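Mitogen activated protein kinase, putative (Leishmania donovani, PDB 4QNY) probably transfers the terminal phosphate of ATP to serine or threonine residues of target proteins, as other mitogen-activated protein kinases do. Local coordinates at residues A[210-213]-A[214-217]; A[220-223]-A[224-227]; A[283-286]-A[287-290]. One frame throughout, in Å; residues are numbered along the deposited sequence.

Contact 1. Residues A[210-213]-A[214-217]; sequences WGIG and CILG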
loop_
_atom_site.group_PDB
_atom_site.type_symbol
_atom_site.label_atom_id
_atom_site.label_comp_id
_atom_site.label_asym_id
_atom_site.label_seq_id
_atom_site.Cartn_x
_atom_site.Cartn_y
_atom_site.Cartn_z
ATOM N N TRP A 210 2.647 9.632 -5.002
ATOM C CA TRP A 210 1.798 9.489 -6.179
ATOM C C TRP A 210 0.564 8.657 -5.854
ATOM O O TRP A 210 -0.545 8.978 -6.281
ATOM C CB TRP A 210 2.579 8.850 -7.332
ATOM C CG TRP A 210 1.764 8.670 -8.579
ATOM C CD1 TRP A 210 1.029 7.574 -8.927
ATOM C CD2 TRP A 210 1.597 9.619 -9.640
ATOM N NE1 TRP A 210 0.416 7.781 -10.140
ATOM C CE2 TRP A 210 0.750 9.029 -10.598
ATOM C CE3 TRP A 210 2.083 10.909 -9.873
ATOM C CZ2 TRP A 210 0.377 9.684 -11.770
ATOM C CZ3 TRP A 210 1.713 11.557 -11.038
ATOM C CH2 TRP A 210 0.868 10.944 -11.971
ATOM N N GLY A 211 0.768 7.588 -5.090
ATOM C CA GLY A 211 -0.318 6.721 -4.673
ATOM C C GLY A 211 -1.338 7.441 -3.812
ATOM O O GLY A 211 -2.536 7.195 -3.924
ATOM N N ILE A 212 -0.861 8.336 -2.952
ATOM C CA ILE A 212 -1.739 9.129 -2.098
ATOM C C ILE A 212 -2.553 10.112 -2.936
ATOM O O ILE A 212 -3.734 10.345 -2.668
ATOM C CB ILE A 212 -0.939 9.896 -1.024
ATOM C CG1 ILE A 212 -0.238 8.913 -0.088
ATOM C CG2 ILE A 212 -1.845 10.816 -0.222
ATOM C CD1 ILE A 212 -1.185 8.020 0.687
ATOM N N GLY A 213 -1.916 10.675 -3.958
ATOM C CA GLY A 213 -2.592 11.571 -4.880
ATOM C C GLY A 213 -3.728 10.878 -5.606
ATOM O O GLY A 213 -4.815 11.435 -5.748
ATOM N N CYS A 214 -3.475 9.656 -6.065
ATOM C CA CYS A 214 -4.507 8.854 -6.711
ATOM C C CYS A 214 -5.659 8.594 -5.749
ATOM O O CYS A 214 -6.829 8.670 -6.124
ATOM C CB CYS A 214 -3.930 7.527 -7.205
ATOM S SG CYS A 214 -2.630 7.683 -8.445
ATOM N N ILE A 215 -5.314 8.286 -4.503
ATOM C CA ILE A 215 -6.305 8.050 -3.462
ATOM C C ILE A 215 -7.074 9.333 -3.149
ATOM O O ILE A 215 -8.294 9.310 -2.976
ATOM C CB ILE A 215 -5.645 7.505 -2.179
ATOM C CG1 ILE A 215 -5.093 6.100 -2.428
ATOM C CG2 ILE A 215 -6.638 7.477 -1.028
ATOM C CD1 ILE A 215 -4.261 5.557 -1.289
ATOM N N LEU A 216 -6.357 10.453 -3.090
ATOM C CA LEU A 216 -6.984 11.752 -2.867
ATOM C C LEU A 216 -7.957 12.088 -3.994
ATOM O O LEU A 216 -9.030 12.640 -3.755
ATOM C CB LEU A 216 -5.923 12.848 -2.739
ATOM C CG LEU A 216 -6.426 14.291 -2.640
ATOM C CD1 LEU A 216 -7.370 14.457 -1.461
ATOM C CD2 LEU A 216 -5.262 15.264 -2.531
ATOM N N GLY A 217 -7.575 11.741 -5.219
ATOM C CA GLY A 217 -8.411 11.990 -6.379
ATOM C C GLY A 217 -9.728 11.241 -6.317
ATOM O O GLY A 217 -10.755 11.727 -6.794
#
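The W210 indole is met on one side of its plane by the sulfur of C214, one helical turn on. SG lies 4.0 Å from the centroid of the five-membered ring and 37° off the ring normal. The approach is therefore oblique, a Cys sulfur-aromatic contact. The indole atom nearest to C214 SG is W210 NE1, at 3.5 Å. The ring of F226 comes to the same side, its plane turned about 25° from that of the indole. F226 CE2 packs against W210 CZ2. L292 and R299 also touch the tryptophan. Both segments belong to helix 206-219, the αF helix of the protein kinase fold, which runs through the core of the C-terminal lobe. W210 closes the Asp-Val-Trp sequence typical of its start. The indole stands with CG anti to the backbone N. C214 takes the other course, with SG beside its backbone N (chi1 -62°). This turns the sulfur back along the helix to the ring. Four i to i+4 backbone bonds run from W210 O, G211 O, I212 O and G213 O. The shortest is L216 N to I212 O at 2.7 Å. G211, G213 and G217 have no side chain, so neighbours can come close to the backbone. G217 O is hydrogen-bonded to Y277 OH. I212 faces helix 124-143 through I131, A134 and L138. L216 reaches L288 and M291 of helix 282-291. All eight residues are buried. I212 and I215 meet methyl to methyl, CD1 to CD1 at 4.4 Å, while I215 CG1 lies 3.2 Å from the carbonyl oxygen G211 O.

Contact 2. Residues A[220-223]-A[224-227]; sequences LGSR and PLFQ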
loop_
_atom_site.group_PDB
_atom_site.type_symbol
_atom_site.label_atom_id
_atom_site.label_comp_id
_atom_site.label_asym_id
_atom_site.label_seq_id
_atom_site.Cartn_x
_atom_site.Cartn_y
_atom_site.Cartn_z
ATOM N N LEU A 220 -12.032 12.618 -3.286
ATOM C CA LEU A 220 -12.672 13.880 -3.643
ATOM C C LEU A 220 -13.900 13.673 -4.527
ATOM O O LEU A 220 -14.566 14.635 -4.909
ATOM C CB LEU A 220 -11.673 14.801 -4.347
ATOM C CG LEU A 220 -10.667 15.515 -3.442
ATOM C CD1 LEU A 220 -9.599 16.210 -4.271
ATOM C CD2 LEU A 220 -11.381 16.509 -2.537
ATOM N N GLY A 221 -14.191 12.417 -4.854
ATOM C CA GLY A 221 -15.382 12.082 -5.614
ATOM C C GLY A 221 -15.094 11.639 -7.034
ATOM O O GLY A 221 -15.467 12.321 -7.989
ATOM N N SER A 222 -14.436 10.491 -7.175
ATOM C CA SER A 222 -14.096 9.967 -8.493
ATOM C C SER A 222 -13.675 8.500 -8.460
ATOM O O SER A 222 -13.208 7.996 -7.440
ATOM C CB SER A 222 -12.976 10.799 -9.123
ATOM O OG SER A 222 -12.577 10.255 -10.370
ATOM N N ARG A 223 -13.853 7.824 -9.589
ATOM C CA ARG A 223 -13.286 6.498 -9.804
ATOM C C ARG A 223 -11.780 6.649 -10.031
ATOM O O ARG A 223 -11.311 7.770 -10.233
ATOM C CB ARG A 223 -13.968 5.814 -10.996
ATOM C CG ARG A 223 -15.297 5.154 -10.656
ATOM C CD ARG A 223 -15.085 3.833 -9.928
ATOM N NE ARG A 223 -14.440 2.840 -10.783
ATOM C CZ ARG A 223 -14.080 1.625 -10.381
ATOM N NH1 ARG A 223 -14.298 1.243 -9.130
ATOM N NH2 ARG A 223 -13.500 0.789 -11.232
ATOM N N PRO A 224 -11.015 5.539 -9.969
ATOM C CA PRO A 224 -9.570 5.599 -10.235
ATOM C C PRO A 224 -9.217 6.415 -11.479
ATOM O O PRO A 224 -9.718 6.143 -12.571
ATOM C CB PRO A 224 -9.199 4.129 -10.419
ATOM C CG PRO A 224 -10.122 3.420 -9.494
ATOM C CD PRO A 224 -11.422 4.194 -9.516
ATOM N N LEU A 225 -8.361 7.415 -11.294
ATOM C CA LEU A 225 -8.072 8.399 -12.331
ATOM C C LEU A 225 -7.322 7.814 -13.525
ATOM O O LEU A 225 -7.574 8.194 -14.668
ATOM C CB LEU A 225 -7.264 9.558 -11.742
ATOM C CG LEU A 225 -7.780 10.179 -10.441
ATOM C CD1 LEU A 225 -6.856 11.295 -9.980
ATOM C CD2 LEU A 225 -9.201 10.689 -10.607
ATOM N N PHE A 226 -6.402 6.892 -13.258
ATOM C CA PHE A 226 -5.536 6.363 -14.307
ATOM C C PHE A 226 -5.719 4.860 -14.489
ATOM O O PHE A 226 -4.937 4.065 -13.968
ATOM C CB PHE A 226 -4.073 6.678 -13.988
ATOM C CG PHE A 226 -3.864 8.046 -13.399
ATOM C CD1 PHE A 226 -4.076 9.183 -14.160
ATOM C CD2 PHE A 226 -3.453 8.192 -12.084
ATOM C CE1 PHE A 226 -3.885 10.443 -13.621
ATOM C CE2 PHE A 226 -3.260 9.449 -11.538
ATOM C CZ PHE A 226 -3.476 10.575 -12.307
ATOM N N GLN A 227 -6.745 4.478 -15.243
ATOM C CA GLN A 227 -7.081 3.068 -15.425
ATOM C C GLN A 227 -6.463 2.476 -16.689
ATOM O O GLN A 227 -7.153 2.266 -17.687
ATOM C CB GLN A 227 -8.600 2.888 -15.457
ATOM C CG GLN A 227 -9.296 3.279 -14.163
ATOM C CD GLN A 227 -10.800 3.108 -14.237
ATOM O OE1 GLN A 227 -11.320 2.486 -15.162
ATOM N NE2 GLN A 227 -11.508 3.661 -13.258
#
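R223 folds back over the CD corner of P224, and the two side chains cross obliquely. The proline CD methylene sits under one face of the guanidinium, 3.5 Å from its plane and offset toward the rim. The arginine chain gets there by two bends, at chi2 (-77°) and chi3 (-66°), which bring the flat group round over the next residue. Q227 crosses the arginine at about a right angle. Its amide plane stands 84° from the guanidinium plane, and Q227 NE2 remains 3.9 Å from R223 NE. The two nitrogens are neighbours without a bond. Instead, Q227 NE2 gives a weak hydrogen bond to P224 O at 3.1 Å, back across the intervening residues. This is the loop between helices αF and αG of the kinase C-terminal lobe, 206-219 and 231-242. Its chain leaves αF at G221, where phi is positive. Before the proline, the S222 hydroxyl donates to R223 O, with S222 OG to R223 O at 2.8 Å. The donor lies in the carbonyl plane, on a lone pair. The same hydroxyl oxygen, S222 OG, packs against L225 CD2 at 3.4 Å. L225 CD2 also approaches R223 O at 3.6 Å, so one leucine methyl lies against both ends of the serine bond. S222 and L225 both touch Y277. L225 CB lies 3.8 Å above the F226 ring, over its centre. Further on, F226 O and Q227 O accept hydrogen bonds from Q234 NE2 and K237 NZ of the αG helix.

Contact 3. Residues A[283-286]-A[287-290]; sequences EALD and LLRH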
loop_
_atom_site.group_PDB
_atom_site.type_symbol
_atom_site.label_atom_id
_atom_site.label_comp_id
_atom_site.label_asym_id
_atom_site.label_seq_id
_atom_site.Cartn_x
_atom_site.Cartn_y
_atom_site.Cartn_z
ATOM N N GLU A 283 -7.665 24.479 -1.892
ATOM C CA GLU A 283 -6.573 23.866 -1.143
ATOM C C GLU A 283 -6.455 22.381 -1.470
ATOM O O GLU A 283 -5.352 21.846 -1.588
ATOM C CB GLU A 283 -6.771 24.057 0.364
ATOM C CG GLU A 283 -6.570 25.484 0.856
ATOM C CD GLU A 283 -7.726 26.400 0.502
ATOM O OE1 GLU A 283 -8.884 25.934 0.522
ATOM O OE2 GLU A 283 -7.474 27.587 0.201
ATOM N N ALA A 284 -7.599 21.721 -1.615
ATOM C CA ALA A 284 -7.630 20.299 -1.934
ATOM C C ALA A 284 -7.124 20.042 -3.347
ATOM O O ALA A 284 -6.411 19.070 -3.597
ATOM C CB ALA A 284 -9.038 19.750 -1.773
ATOM N N LEU A 285 -7.496 20.923 -4.268
ATOM C CA LEU A 285 -7.146 20.750 -5.672
ATOM C C LEU A 285 -5.685 21.090 -5.939
ATOM O O LEU A 285 -5.102 20.617 -6.914
ATOM C CB LEU A 285 -8.059 21.601 -6.555
ATOM C CG LEU A 285 -9.521 21.149 -6.579
ATOM C CD1 LEU A 285 -10.332 21.975 -7.565
ATOM C CD2 LEU A 285 -9.612 19.664 -6.905
ATOM N N ASP A 286 -5.093 21.906 -5.074
ATOM C CA ASP A 286 -3.676 22.219 -5.205
ATOM C C ASP A 286 -2.816 21.070 -4.700
ATOM O O ASP A 286 -1.824 20.703 -5.331
ATOM C CB ASP A 286 -3.322 23.497 -4.451
ATOM C CG ASP A 286 -1.834 23.775 -4.464
ATOM O OD1 ASP A 286 -1.307 24.117 -5.541
ATOM O OD2 ASP A 286 -1.188 23.642 -3.402
ATOM N N LEU A 287 -3.197 20.514 -3.553
ATOM C CA LEU A 287 -2.492 19.370 -2.986
ATOM C C LEU A 287 -2.570 18.183 -3.937
ATOM O O LEU A 287 -1.600 17.449 -4.112
ATOM C CB LEU A 287 -3.072 18.997 -1.621
ATOM C CG LEU A 287 -2.394 17.826 -0.906
ATOM C CD1 LEU A 287 -0.932 18.138 -0.630
ATOM C CD2 LEU A 287 -3.125 17.481 0.382
ATOM N N LEU A 288 -3.735 18.008 -4.552
ATOM C CA LEU A 288 -3.947 16.951 -5.532
ATOM C C LEU A 288 -3.067 17.161 -6.761
ATOM O O LEU A 288 -2.447 16.221 -7.261
ATOM C CB LEU A 288 -5.421 16.893 -5.940
ATOM C CG LEU A 288 -5.822 15.812 -6.943
ATOM C CD1 LEU A 288 -5.509 14.437 -6.388
ATOM C CD2 LEU A 288 -7.297 15.926 -7.298
ATOM N N ARG A 289 -3.018 18.401 -7.238
ATOM C CA ARG A 289 -2.198 18.762 -8.389
ATOM C C ARG A 289 -0.717 18.501 -8.133
ATOM O O ARG A 289 -0.015 17.951 -8.984
ATOM C CB ARG A 289 -2.409 20.235 -8.747
ATOM C CG ARG A 289 -1.414 20.783 -9.757
ATOM C CD ARG A 289 -1.197 22.276 -9.558
ATOM N NE ARG A 289 -0.631 22.569 -8.244
ATOM C CZ ARG A 289 0.671 22.583 -7.976
ATOM N NH1 ARG A 289 1.551 22.321 -8.933
ATOM N NH2 ARG A 289 1.097 22.860 -6.751
ATOM N N HIS A 290 -0.250 18.896 -6.953
ATOM C CA HIS A 290 1.163 18.793 -6.617
ATOM C C HIS A 290 1.567 17.349 -6.310
ATOM O O HIS A 290 2.707 16.953 -6.550
ATOM C CB HIS A 290 1.489 19.700 -5.428
ATOM C CG HIS A 290 2.906 20.181 -5.406
ATOM N ND1 HIS A 290 3.332 21.205 -4.589
ATOM C CD2 HIS A 290 3.995 19.779 -6.105
ATOM C CE1 HIS A 290 4.622 21.413 -4.782
ATOM N NE2 HIS A 290 5.049 20.560 -5.697
#
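D286 and R289 lie side by side on helix 282-291 and form an i to i+3 salt bridge on its outer side. R289 grips one oxygen with two nitrogens: NH2 reaches D286 OD1 at 3.0 Å and NE reaches the same atom at 3.2 Å. The carboxylate and guanidinium planes are 29° apart. Both nitrogens approach OD1 from the same face of the carboxylate, well above its plane. The bend of R289 at chi3 (62°) turns the guanidinium edge toward the aspartate. The other oxygen, D286 OD2, is hydrogen-bonded to H308 NE2, so the carboxylate has a partner at each oxygen. Partners at both oxygens would tend to fix the rotation of the carboxylate. R289 is exposed, though it also touches W273.

The inner side is apolar, with A284, L287 and L288 buried. A looser contact lies at its margin, where the partly exposed L285 meets L288, CD2 to CD2 at 4.4 Å. Regular backbone bonds underlie both sides, such as L288 N to A284 O at 3.0 Å and H290 N to D286 O at 2.9 Å. This is the αH helix of the kinase C-terminal lobe. A284 and L287 pack on F310, backbone bonds tie H290 to I300, and L288 packs on W273 of helix 273-276.

Contact 1 is the core of the set, with every residue buried. Contact 2 lies at the surface, and contact 3 is buried on one side only. Contacts 1 and 3 lie in different helices, 206-219 and 282-291, and both have the regular i to i+4 backbone bonds. Contact 2 is loop and has no hydrogen bond between its two segments. The chemistry follows this: sulfur, ring and aliphatic contacts in 210-217, a folded arginine and proline in 220-227, and a salt bridge on the outer side of 283-290. All three touch. L216 CD2 lies 3.7 Å from L288 CA, and L220 CD1 packs against L288 CD2 at 3.8 Å. C214 SG meets F226 CE2 at 3.6 Å.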